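Local coordinates for predicted flavin-nucleotide-binding protein from COG3576 family structurally related to pyridoxine 5'-phosphate oxidase (Lactobacillus delbrueckii subsp. bulgaricus, PDB 2HTD) that probably binds a flavin nucleotide and may act as an oxidoreductase related to pyridoxamine 5'-phosphate oxidase, though its substrate is not established, at residues N34-N39 with V101-T106; V41-V46 with N51-P56; G58-L63 with V131-E136; Q69-T74 with A121-P126. All coordinates share one frame; numbering follows the deposited sequence.

Contact 1 (N34-N39 with V101-T106). With SO4 (sulfate ion), chain E.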
# COMPACT_ATOMS: atom_id res chain seq x y z
N ASN B 34 -6.91 6.92 -15.86
CA ASN B 34 -5.58 6.85 -16.49
C ASN B 34 -4.45 6.66 -15.52
O ASN B 34 -3.47 5.98 -15.83
CB ASN B 34 -5.37 8.06 -17.37
CG ASN B 34 -6.18 7.98 -18.63
OD1 ASN B 34 -6.45 6.88 -19.13
ND2 ASN B 34 -6.57 9.13 -19.17
N LEU B 35 -4.58 7.18 -14.30
CA LEU B 35 -3.59 6.80 -13.28
C LEU B 35 -3.49 5.29 -13.04
O LEU B 35 -2.39 4.74 -12.98
CB LEU B 35 -3.86 7.49 -11.93
CG LEU B 35 -3.37 8.94 -11.80
CD1 LEU B 35 -4.00 9.62 -10.58
CD2 LEU B 35 -1.85 8.97 -11.68
N PHE B 36 -4.66 4.65 -12.89
CA PHE B 36 -4.74 3.21 -12.71
C PHE B 36 -4.24 2.44 -13.90
O PHE B 36 -3.56 1.44 -13.73
CB PHE B 36 -6.15 2.71 -12.32
CG PHE B 36 -6.45 2.87 -10.86
CD1 PHE B 36 -5.87 2.05 -9.91
CD2 PHE B 36 -7.29 3.89 -10.44
CE1 PHE B 36 -6.15 2.23 -8.57
CE2 PHE B 36 -7.56 4.06 -9.10
CZ PHE B 36 -7.00 3.23 -8.17
N LYS B 37 -4.53 2.93 -15.09
CA LYS B 37 -4.07 2.26 -16.31
C LYS B 37 -2.56 2.33 -16.52
O LYS B 37 -1.99 1.36 -17.04
CB LYS B 37 -4.78 2.84 -17.53
CG LYS B 37 -6.19 2.41 -17.64
CD LYS B 37 -6.79 2.92 -18.97
CE LYS B 37 -8.23 2.52 -19.11
NZ LYS B 37 -8.88 3.14 -20.31
N ASN B 38 -1.95 3.46 -16.17
CA ASN B 38 -0.61 3.83 -16.64
C ASN B 38 0.48 3.61 -15.62
O ASN B 38 1.68 3.77 -15.93
CB ASN B 38 -0.57 5.32 -17.03
CG ASN B 38 -1.45 5.65 -18.26
OD1 ASN B 38 -1.94 4.76 -18.96
ND2 ASN B 38 -1.65 6.93 -18.49
N ASN B 39 0.11 3.31 -14.38
CA ASN B 39 1.11 3.16 -13.33
C ASN B 39 0.98 1.82 -12.62
O ASN B 39 -0.06 1.18 -12.66
CB ASN B 39 0.97 4.30 -12.31
CG ASN B 39 1.26 5.63 -12.90
OD1 ASN B 39 2.43 6.00 -13.05
ND2 ASN B 39 0.19 6.36 -13.30
N VAL B 101 -4.29 8.70 -6.83
CA VAL B 101 -5.66 8.39 -6.46
C VAL B 101 -5.68 7.10 -5.67
O VAL B 101 -4.86 6.22 -5.93
CB VAL B 101 -6.57 8.31 -7.69
CG1 VAL B 101 -6.13 7.21 -8.68
CG2 VAL B 101 -7.99 8.05 -7.26
N ARG B 102 -6.58 7.00 -4.70
CA ARG B 102 -6.72 5.78 -3.91
C ARG B 102 -8.15 5.40 -3.92
O ARG B 102 -9.03 6.28 -4.02
CB ARG B 102 -6.27 6.02 -2.46
CG ARG B 102 -6.73 4.96 -1.49
CD ARG B 102 -5.84 4.94 -0.25
NE ARG B 102 -5.72 6.26 0.37
CZ ARG B 102 -6.59 6.79 1.22
NH1 ARG B 102 -7.70 6.12 1.60
NH2 ARG B 102 -6.38 7.99 1.71
N VAL B 103 -8.43 4.11 -3.87
CA VAL B 103 -9.79 3.66 -3.69
C VAL B 103 -9.89 2.71 -2.53
O VAL B 103 -8.92 2.11 -2.12
CB VAL B 103 -10.39 3.01 -4.95
CG1 VAL B 103 -10.35 3.98 -6.13
CG2 VAL B 103 -9.74 1.70 -5.27
N LEU B 104 -11.09 2.62 -1.98
CA LEU B 104 -11.49 1.54 -1.07
C LEU B 104 -12.51 0.74 -1.86
O LEU B 104 -13.45 1.31 -2.44
CB LEU B 104 -12.11 2.10 0.24
CG LEU B 104 -12.57 1.07 1.27
CD1 LEU B 104 -11.38 0.25 1.78
CD2 LEU B 104 -13.28 1.77 2.42
N ALA B 105 -12.34 -0.59 -1.87
CA ALA B 105 -13.18 -1.48 -2.68
C ALA B 105 -13.51 -2.75 -1.92
O ALA B 105 -12.80 -3.17 -1.00
CB ALA B 105 -12.47 -1.83 -3.97
N THR B 106 -14.60 -3.38 -2.34
CA THR B 106 -14.91 -4.73 -1.92
C THR B 106 -14.54 -5.67 -3.06
O THR B 106 -14.65 -5.29 -4.21
CB THR B 106 -16.41 -4.87 -1.58
OG1 THR B 106 -17.16 -4.55 -2.72
CG2 THR B 106 -16.81 -3.93 -0.47
S SO4 E . -3.15 9.65 2.62
O1 SO4 E . -3.41 8.45 1.80
O2 SO4 E . -4.45 10.23 2.98
O3 SO4 E . -2.30 9.31 3.81
O4 SO4 E . -2.43 10.68 1.87
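Val101 turns its CG1 methyl into the angle between two side chains of helix 30-38, and this one methyl carries the tight part of the contact. Phe36 comes nearest, its ring corner CE2 lying 3.5 Å from Val101 CG1, while Leu35 CD1 stands 3.7 Å from the same methyl on the neighbouring helical position. Further along the strand the packing eases: Phe36 CZ is 4.0 Å from Val103 CG1. Both valine methyls meet the ring obliquely. With CG anti to its carbonyl carbon (chi1 -81°), Phe36 extends the ring from the helix across the strand, and the long axis of the side chain runs at about a right angle to that of Val101. Were Phe36 cut back to an alanine, the CG1 methyls of Val101 and Val103 would probably lose the ring they pack on and a gap would open.

The tight side is this buried apolar patch; past it the helix ends at the partly exposed Asn39, whose ND2 donates to Leu35 O in a straight 3.1 Å hydrogen bond that uses a carbonyl lone pair. Arg102, pointing away from the helix, reaches a sulfate on the far face of the strand: NH2 donates to sulfate O1 at 3.0 Å, and Glu77 N, Ala78 N and Gln53 NE2 of the second subunit hold the same ion. Segment 34-38 crosses strand segment 101-106 at 95°, over the sheet, with Phe36 also touching Leu90 and Ala92 of strand 88-94, Val62 of strand 61-64 and Leu28 of a loop.

Contact 2 (V41-V46 with N51-P56); sequences VYLATV and NPQVGP
Tyr42, Ala44, Val54 and Pro56 form the apolar side of this antiparallel pair, with Pro56 over one face of the Tyr42 ring at one end of the register. Pro56 CB makes a CH-pi contact 4.0 Å from the Tyr42 ring centroid and 22° off its normal, whereas Val54 CG2 approaches the same ring at its edge. Tyr42 has CG anti to its carbonyl carbon (chi1 -80°), which swings the ring along the strand pair and over the proline. Ala44 faces Val54 in the middle of the register, on the same side of the sheet.

Between these side chains runs the regular ladder: Leu43 pairs with Gly55 and Thr45 with Gln53, each through two backbone hydrogen bonds. Leu43 N to Gly55 O is 2.8 Å.

The polar edge lies on the opposite face, where Gln53 bends at chi2 and folds its amide back over the neighbouring strand. Thr45 OG1 donates to Gln53 OE1 at 2.6 Å, approaching 22° out of the carbonyl plane. A water accepts from Gln53 NE2 and donates to Leu43 O at 2.9 Å, so both ends of the amide are tied to strand 41-46. Asn81 ND2 gives the threonine hydroxyl a second partner.

The two strands make a beta hairpin at one margin of the chain's antiparallel sheet, with strand 88-94 on the far side of strand 41-46. Helix 77-83 packs on Leu43, Thr45 and Gln53, while on the other face Tyr42 stacks on Tyr42 of the second subunit and Val54 meets its own counterpart there.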
# COMPACT_ATOMS: atom_id res chain seq x y z
N VAL B 41 0.15 -0.33 -9.79
CA VAL B 41 -0.80 -0.18 -8.68
C VAL B 41 -0.33 -0.98 -7.47
O VAL B 41 0.16 -2.10 -7.62
CB VAL B 41 -2.20 -0.61 -9.16
CG1 VAL B 41 -3.25 -0.59 -8.04
CG2 VAL B 41 -2.56 0.34 -10.29
N TYR B 42 -0.52 -0.40 -6.28
CA TYR B 42 -0.26 -1.10 -5.02
C TYR B 42 -1.56 -1.34 -4.32
O TYR B 42 -2.47 -0.51 -4.37
CB TYR B 42 0.70 -0.32 -4.10
CG TYR B 42 2.11 -0.50 -4.50
CD1 TYR B 42 2.61 0.09 -5.68
CD2 TYR B 42 2.98 -1.28 -3.76
CE1 TYR B 42 3.91 -0.13 -6.07
CE2 TYR B 42 4.25 -1.50 -4.16
CZ TYR B 42 4.74 -0.91 -5.31
OH TYR B 42 6.06 -1.20 -5.59
N LEU B 43 -1.67 -2.50 -3.70
CA LEU B 43 -2.89 -2.98 -3.07
C LEU B 43 -2.62 -3.32 -1.61
O LEU B 43 -1.60 -3.90 -1.29
CB LEU B 43 -3.39 -4.21 -3.83
CG LEU B 43 -4.51 -5.13 -3.44
CD1 LEU B 43 -4.89 -5.90 -4.70
CD2 LEU B 43 -4.11 -6.11 -2.35
N ALA B 44 -3.60 -3.01 -0.76
CA ALA B 44 -3.50 -3.25 0.67
C ALA B 44 -4.72 -3.99 1.13
O ALA B 44 -5.83 -3.74 0.64
CB ALA B 44 -3.36 -1.92 1.44
N THR B 45 -4.50 -4.92 2.05
CA THR B 45 -5.53 -5.76 2.67
C THR B 45 -5.25 -5.81 4.16
O THR B 45 -4.24 -5.31 4.65
CB THR B 45 -5.54 -7.20 2.09
OG1 THR B 45 -4.31 -7.87 2.41
CG2 THR B 45 -5.78 -7.20 0.58
N VAL B 46 -6.16 -6.46 4.89
CA VAL B 46 -6.09 -6.53 6.34
C VAL B 46 -6.06 -7.98 6.75
O VAL B 46 -6.88 -8.80 6.30
CB VAL B 46 -7.33 -5.88 6.94
CG1 VAL B 46 -7.26 -5.87 8.42
CG2 VAL B 46 -7.53 -4.48 6.40
N ASN B 51 -4.18 -6.19 11.08
CA ASN B 51 -3.02 -5.41 10.63
C ASN B 51 -2.98 -5.30 9.13
O ASN B 51 -3.42 -6.20 8.42
CB ASN B 51 -1.74 -6.07 11.13
CG ASN B 51 -1.61 -5.94 12.63
OD1 ASN B 51 -2.00 -4.90 13.18
ND2 ASN B 51 -1.06 -6.96 13.30
N PRO B 52 -2.42 -4.20 8.63
CA PRO B 52 -2.31 -4.06 7.20
C PRO B 52 -1.25 -4.93 6.54
O PRO B 52 -0.28 -5.34 7.17
CB PRO B 52 -1.93 -2.60 7.04
CG PRO B 52 -1.20 -2.28 8.30
CD PRO B 52 -1.90 -3.00 9.34
N GLN B 53 -1.46 -5.16 5.26
CA GLN B 53 -0.53 -5.85 4.36
C GLN B 53 -0.51 -5.06 3.08
O GLN B 53 -1.50 -4.45 2.73
CB GLN B 53 -1.02 -7.28 4.10
CG GLN B 53 -0.46 -8.05 2.87
CD GLN B 53 -0.94 -7.57 1.44
OE1 GLN B 53 -2.10 -7.17 1.17
NE2 GLN B 53 0.00 -7.64 0.50
N VAL B 54 0.63 -5.02 2.37
CA VAL B 54 0.67 -4.19 1.12
C VAL B 54 1.64 -4.78 0.11
O VAL B 54 2.71 -5.30 0.48
CB VAL B 54 1.05 -2.69 1.43
CG1 VAL B 54 2.38 -2.60 2.16
CG2 VAL B 54 1.06 -1.80 0.17
N GLY B 55 1.28 -4.69 -1.16
CA GLY B 55 2.15 -5.16 -2.23
C GLY B 55 1.67 -4.67 -3.60
O GLY B 55 0.55 -4.22 -3.75
N PRO B 56 2.55 -4.75 -4.60
CA PRO B 56 2.29 -4.32 -5.96
C PRO B 56 1.37 -5.29 -6.71
O PRO B 56 1.43 -6.49 -6.42
CB PRO B 56 3.69 -4.34 -6.58
CG PRO B 56 4.50 -5.40 -5.81
CD PRO B 56 3.92 -5.28 -4.41
O HOH W 1 -1.27 -6.74 -1.43

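Contact 3 (G58-L63 with V131-E136); sequences GSMTVL and VNLNIE. With SO4 (sulfate ion), chain I.
Met60, a selenomethionine, touches Leu133 inside the antiparallel sheet, consistent with the split-barrel FMN-binding fold of the pyridoxamine 5'-phosphate oxidase family. Strand 67-72 lies between strands 61-64 and 129-139, so the two segments meet by side chains alone, with no hydrogen bond between them.

One contact is apolar, Met60 on Leu133; the other sets a leucine methyl against an amide. Met60 places CG anti to the backbone N (chi1 -164°) and then bends at chi2 and chi3, curling its end inward until SE lies 4.0 Å from Leu133 CD1. The two side chains meet at about a right angle, among Leu90 and Tyr70. Nearer the surface, Leu63 CD1 rests 3.6 Å from Asn132 ND2.

The polar contacts point elsewhere. The Asn132 amide is satisfied at both ends by residues beyond the two segments: OD1 accepts from Gln69 NE2, and ND2 is hydrogen-bonded to Tyr115 OH. That pairing fixes the rotation of the amide against which Leu63 packs.

At the start of the first segment a sulfate, probably from the crystallisation liquor, is held by hydrogen bonds in the turn ahead of Met60. Lys73 NZ also holds this ion. The backbone supplies Gly58 N to sulfate O3 at 2.9 Å and Ser59 N to sulfate O4 at 3.0 Å. Ser59 adds its side chain, with OG 2.6 Å from the same sulfate O4.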
# COMPACT_ATOMS: atom_id res chain seq x y z
N GLY B 58 0.68 -5.83 -10.73
CA GLY B 58 0.90 -5.42 -12.12
C GLY B 58 -0.27 -5.63 -13.07
O GLY B 58 -0.34 -4.98 -14.12
N SER B 59 -1.17 -6.54 -12.73
CA SER B 59 -2.27 -6.91 -13.65
C SER B 59 -3.55 -6.11 -13.50
O SER B 59 -4.57 -6.47 -14.08
CB SER B 59 -2.60 -8.38 -13.49
OG SER B 59 -3.00 -8.62 -12.17
N MSE B 60 -3.51 -5.02 -12.73
CA MSE B 60 -4.70 -4.21 -12.50
C MSE B 60 -5.20 -3.59 -13.78
O MSE B 60 -4.41 -3.09 -14.58
CB MSE B 60 -4.39 -3.09 -11.50
CG MSE B 60 -5.61 -2.42 -10.89
SE MSE B 60 -6.59 -3.57 -9.79
CE MSE B 60 -5.26 -4.21 -8.67
N THR B 61 -6.51 -3.67 -14.01
CA THR B 61 -7.18 -2.94 -15.06
C THR B 61 -8.46 -2.29 -14.57
O THR B 61 -8.97 -2.58 -13.49
CB THR B 61 -7.50 -3.84 -16.26
OG1 THR B 61 -8.52 -4.76 -15.92
CG2 THR B 61 -6.28 -4.61 -16.71
N VAL B 62 -8.99 -1.40 -15.42
CA VAL B 62 -10.16 -0.64 -15.10
C VAL B 62 -11.25 -1.18 -15.99
O VAL B 62 -11.11 -1.19 -17.22
CB VAL B 62 -9.95 0.87 -15.38
CG1 VAL B 62 -11.23 1.62 -15.06
CG2 VAL B 62 -8.75 1.40 -14.57
N LEU B 63 -12.35 -1.67 -15.39
CA LEU B 63 -13.47 -2.16 -16.18
C LEU B 63 -14.42 -1.02 -16.55
O LEU B 63 -14.95 -0.97 -17.64
CB LEU B 63 -14.25 -3.24 -15.42
CG LEU B 63 -13.42 -4.46 -15.03
CD1 LEU B 63 -14.33 -5.43 -14.29
CD2 LEU B 63 -12.85 -5.08 -16.27
N VAL B 131 -9.97 -11.37 -9.77
CA VAL B 131 -10.55 -10.59 -8.70
C VAL B 131 -11.12 -9.30 -9.26
O VAL B 131 -10.39 -8.52 -9.83
CB VAL B 131 -9.54 -10.26 -7.63
CG1 VAL B 131 -10.26 -9.51 -6.46
CG2 VAL B 131 -8.81 -11.52 -7.17
N ASN B 132 -12.42 -9.11 -9.10
CA ASN B 132 -13.07 -7.86 -9.45
C ASN B 132 -13.19 -7.02 -8.19
O ASN B 132 -13.42 -7.54 -7.11
CB ASN B 132 -14.45 -8.12 -10.03
CG ASN B 132 -14.42 -8.55 -11.50
OD1 ASN B 132 -13.50 -9.18 -11.94
ND2 ASN B 132 -15.45 -8.23 -12.24
N LEU B 133 -13.09 -5.70 -8.35
CA LEU B 133 -13.06 -4.80 -7.21
C LEU B 133 -14.13 -3.76 -7.45
O LEU B 133 -14.09 -3.05 -8.46
CB LEU B 133 -11.69 -4.17 -7.08
CG LEU B 133 -10.53 -5.08 -6.71
CD1 LEU B 133 -9.22 -4.34 -6.87
CD2 LEU B 133 -10.71 -5.55 -5.30
N ASN B 134 -15.06 -3.67 -6.52
CA ASN B 134 -16.17 -2.76 -6.58
C ASN B 134 -15.83 -1.56 -5.73
O ASN B 134 -15.75 -1.65 -4.50
CB ASN B 134 -17.47 -3.39 -6.07
CG ASN B 134 -17.72 -4.79 -6.63
OD1 ASN B 134 -17.39 -5.09 -7.78
ND2 ASN B 134 -18.29 -5.66 -5.80
N ILE B 135 -15.60 -0.44 -6.39
CA ILE B 135 -15.19 0.75 -5.71
C ILE B 135 -16.31 1.26 -4.83
O ILE B 135 -17.47 1.42 -5.27
CB ILE B 135 -14.78 1.84 -6.73
CG1 ILE B 135 -13.52 1.36 -7.48
CG2 ILE B 135 -14.50 3.15 -5.99
CD1 ILE B 135 -13.08 2.25 -8.61
N GLU B 136 -15.98 1.48 -3.57
CA GLU B 136 -16.89 2.07 -2.59
C GLU B 136 -16.63 3.55 -2.39
O GLU B 136 -17.57 4.33 -2.19
CB GLU B 136 -16.71 1.40 -1.23
CG GLU B 136 -17.17 -0.01 -1.15
CD GLU B 136 -17.18 -0.52 0.30
OE1 GLU B 136 -16.42 0.02 1.14
OE2 GLU B 136 -17.99 -1.42 0.60
S SO4 I . 0.64 -9.41 -10.88
O1 SO4 I . 1.08 -9.63 -12.27
O2 SO4 I . 0.76 -10.66 -10.09
O3 SO4 I . 1.62 -8.53 -10.19
O4 SO4 I . -0.73 -8.87 -10.86

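Contact 4 (Q69-T74 with A121-P126); sequences QYLEKT and AKTEFP. With SO4 (sulfate ion), chain I; SO4 (sulfate ion), chain C.
Lys73 lays the end of its side chain flat over the Phe125 ring while its ammonium group also holds a sulfate. CE sits almost above the middle of the ring, 3.8 Å from the Phe125 centroid and 9° off the normal, a CH-pi contact. One atom further, NZ makes a cation-pi interaction, 4.0 Å from the same centroid and 29° off the normal, and donates to sulfate O1 at 2.9 Å. The chain beyond CG is fully extended, and CG stands anti to the carbonyl carbon (chi1 -53°), which carries the charge out from the strand end to the ring. Ring and anion together are likely to stabilise the positive charge.

Leu71, two residues earlier, adds the apolar part. Its CD1 meets Thr123 CG2 tip to tip at 4.1 Å and approaches the Phe125 ring obliquely, 4.3 Å from CD2. Thr123 does double duty: while CG2 faces the leucine, OG1 accepts from Phe125 N at 3.1 Å and is also hydrogen-bonded to Leu120 O. A valine in place of Thr123 would probably leave Phe125 N and Leu120 O without their shared hydroxyl and let the aromatic residue drift from the lysine.

The sulfate is shared with the turn at 58-59, and Leu71 also touches Leu120 of helix 114-120. The contact thus joins the end of strand 67-72 to the loop between helix 114-120 and strand 129-139, on the surface, and the Thr123 to Phe125 hydrogen bond defines an ST turn.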
# COMPACT_ATOMS: atom_id res chain seq x y z
N GLN B 69 -10.22 -4.65 -11.93
CA GLN B 69 -10.01 -6.08 -12.00
C GLN B 69 -8.53 -6.41 -12.04
O GLN B 69 -7.76 -5.69 -12.68
CB GLN B 69 -10.71 -6.62 -13.26
CG GLN B 69 -10.57 -8.12 -13.45
CD GLN B 69 -11.25 -8.58 -14.70
OE1 GLN B 69 -10.69 -8.52 -15.79
NE2 GLN B 69 -12.49 -9.04 -14.56
N TYR B 70 -8.11 -7.50 -11.40
CA TYR B 70 -6.76 -7.98 -11.53
C TYR B 70 -6.71 -9.50 -11.46
O TYR B 70 -7.70 -10.14 -11.11
CB TYR B 70 -5.85 -7.36 -10.47
CG TYR B 70 -6.06 -7.84 -9.05
CD1 TYR B 70 -6.99 -7.23 -8.24
CD2 TYR B 70 -5.29 -8.86 -8.51
CE1 TYR B 70 -7.18 -7.64 -6.95
CE2 TYR B 70 -5.48 -9.30 -7.21
CZ TYR B 70 -6.42 -8.67 -6.44
OH TYR B 70 -6.64 -9.03 -5.12
N LEU B 71 -5.56 -10.06 -11.83
CA LEU B 71 -5.35 -11.48 -11.75
C LEU B 71 -4.61 -11.81 -10.49
O LEU B 71 -3.61 -11.17 -10.14
CB LEU B 71 -4.54 -11.97 -12.96
CG LEU B 71 -5.11 -11.57 -14.31
CD1 LEU B 71 -4.25 -12.10 -15.48
CD2 LEU B 71 -6.59 -12.00 -14.49
N GLU B 72 -5.11 -12.82 -9.78
CA GLU B 72 -4.43 -13.32 -8.61
C GLU B 72 -3.70 -14.59 -9.01
O GLU B 72 -4.31 -15.65 -9.20
CB GLU B 72 -5.41 -13.58 -7.48
CG GLU B 72 -4.75 -14.06 -6.20
CD GLU B 72 -3.67 -13.11 -5.69
OE1 GLU B 72 -3.98 -11.91 -5.51
OE2 GLU B 72 -2.53 -13.55 -5.45
N LYS B 73 -2.39 -14.45 -9.16
CA LYS B 73 -1.52 -15.54 -9.63
C LYS B 73 -0.83 -16.25 -8.48
O LYS B 73 -0.63 -17.43 -8.55
CB LYS B 73 -0.43 -15.01 -10.59
CG LYS B 73 -0.95 -14.17 -11.79
CD LYS B 73 0.20 -13.52 -12.55
CE LYS B 73 -0.28 -12.53 -13.61
NZ LYS B 73 0.89 -11.78 -14.25
N THR B 74 -0.48 -15.50 -7.45
CA THR B 74 0.36 -15.98 -6.36
C THR B 74 -0.49 -16.70 -5.31
O THR B 74 -0.07 -17.71 -4.76
CB THR B 74 1.15 -14.79 -5.72
OG1 THR B 74 1.87 -15.21 -4.56
CG2 THR B 74 0.23 -13.68 -5.32
N ALA B 121 -9.32 -16.51 -20.73
CA ALA B 121 -9.03 -16.98 -22.09
C ALA B 121 -8.27 -15.92 -22.88
O ALA B 121 -7.62 -16.24 -23.87
CB ALA B 121 -10.31 -17.33 -22.82
N LYS B 122 -8.38 -14.66 -22.45
CA LYS B 122 -7.66 -13.56 -23.10
C LYS B 122 -6.24 -13.37 -22.54
O LYS B 122 -5.53 -12.45 -22.93
CB LYS B 122 -8.45 -12.26 -22.94
CG LYS B 122 -9.87 -12.35 -23.53
CD LYS B 122 -10.59 -11.00 -23.51
CE LYS B 122 -12.00 -11.11 -24.09
N THR B 123 -5.84 -14.25 -21.61
CA THR B 123 -4.56 -14.14 -20.93
C THR B 123 -3.78 -15.44 -21.07
O THR B 123 -4.30 -16.40 -21.61
CB THR B 123 -4.77 -13.92 -19.42
OG1 THR B 123 -5.09 -15.18 -18.82
CG2 THR B 123 -5.92 -12.90 -19.17
N GLU B 124 -2.56 -15.46 -20.55
CA GLU B 124 -1.73 -16.67 -20.52
C GLU B 124 -1.69 -17.31 -19.11
O GLU B 124 -0.79 -18.07 -18.79
CB GLU B 124 -0.31 -16.37 -21.00
CG GLU B 124 -0.21 -15.49 -22.26
CD GLU B 124 -0.54 -16.17 -23.60
OE1 GLU B 124 -0.85 -17.38 -23.59
OE2 GLU B 124 -0.44 -15.47 -24.66
N PHE B 125 -2.69 -17.03 -18.28
CA PHE B 125 -2.69 -17.49 -16.90
C PHE B 125 -4.03 -18.16 -16.57
O PHE B 125 -4.79 -17.66 -15.71
CB PHE B 125 -2.42 -16.32 -15.94
CG PHE B 125 -1.10 -15.64 -16.16
CD1 PHE B 125 0.06 -16.18 -15.65
CD2 PHE B 125 -1.02 -14.48 -16.92
CE1 PHE B 125 1.30 -15.57 -15.89
CE2 PHE B 125 0.21 -13.87 -17.14
CZ PHE B 125 1.36 -14.42 -16.64
N PRO B 126 -4.32 -19.30 -17.22
CA PRO B 126 -5.62 -19.95 -17.08
C PRO B 126 -5.94 -20.41 -15.66
O PRO B 126 -7.09 -20.64 -15.35
CB PRO B 126 -5.51 -21.16 -18.02
CG PRO B 126 -4.07 -21.41 -18.16
CD PRO B 126 -3.46 -20.06 -18.16
S SO4 I . 0.64 -9.41 -10.88
O1 SO4 I . 1.08 -9.63 -12.27
O2 SO4 I . 0.76 -10.66 -10.09
O3 SO4 I . 1.62 -8.53 -10.19
O4 SO4 I . -0.73 -8.87 -10.86
S SO4 C . 1.42 -11.81 -1.33
O1 SO4 C . 1.17 -12.54 -2.58
O2 SO4 C . 0.24 -11.03 -1.00
O3 SO4 C . 1.76 -12.77 -0.28
O4 SO4 C . 2.61 -11.00 -1.54

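Contacts 1, 2 and 3 are buried, whereas contact 4 lies on the surface, and all four reach the same antiparallel sheet. Contact 2 alone is a backbone ladder between adjacent strands; contacts 1 and 3 are mostly side-chain packing, contact 3 including a methyl against an amide, and contact 4 turns to cation-pi chemistry. The helix of contact 1 leads directly into the hairpin of contact 2, where Phe36 touches Val41. Strands 99-110 and 129-139 lie side by side, tying contact 1 to contact 3. Contacts 3 and 4 share a sulfate and strand pairing between 61-64 and 67-72. The second subunit reaches contacts 1 and 2 but not contacts 3 and 4.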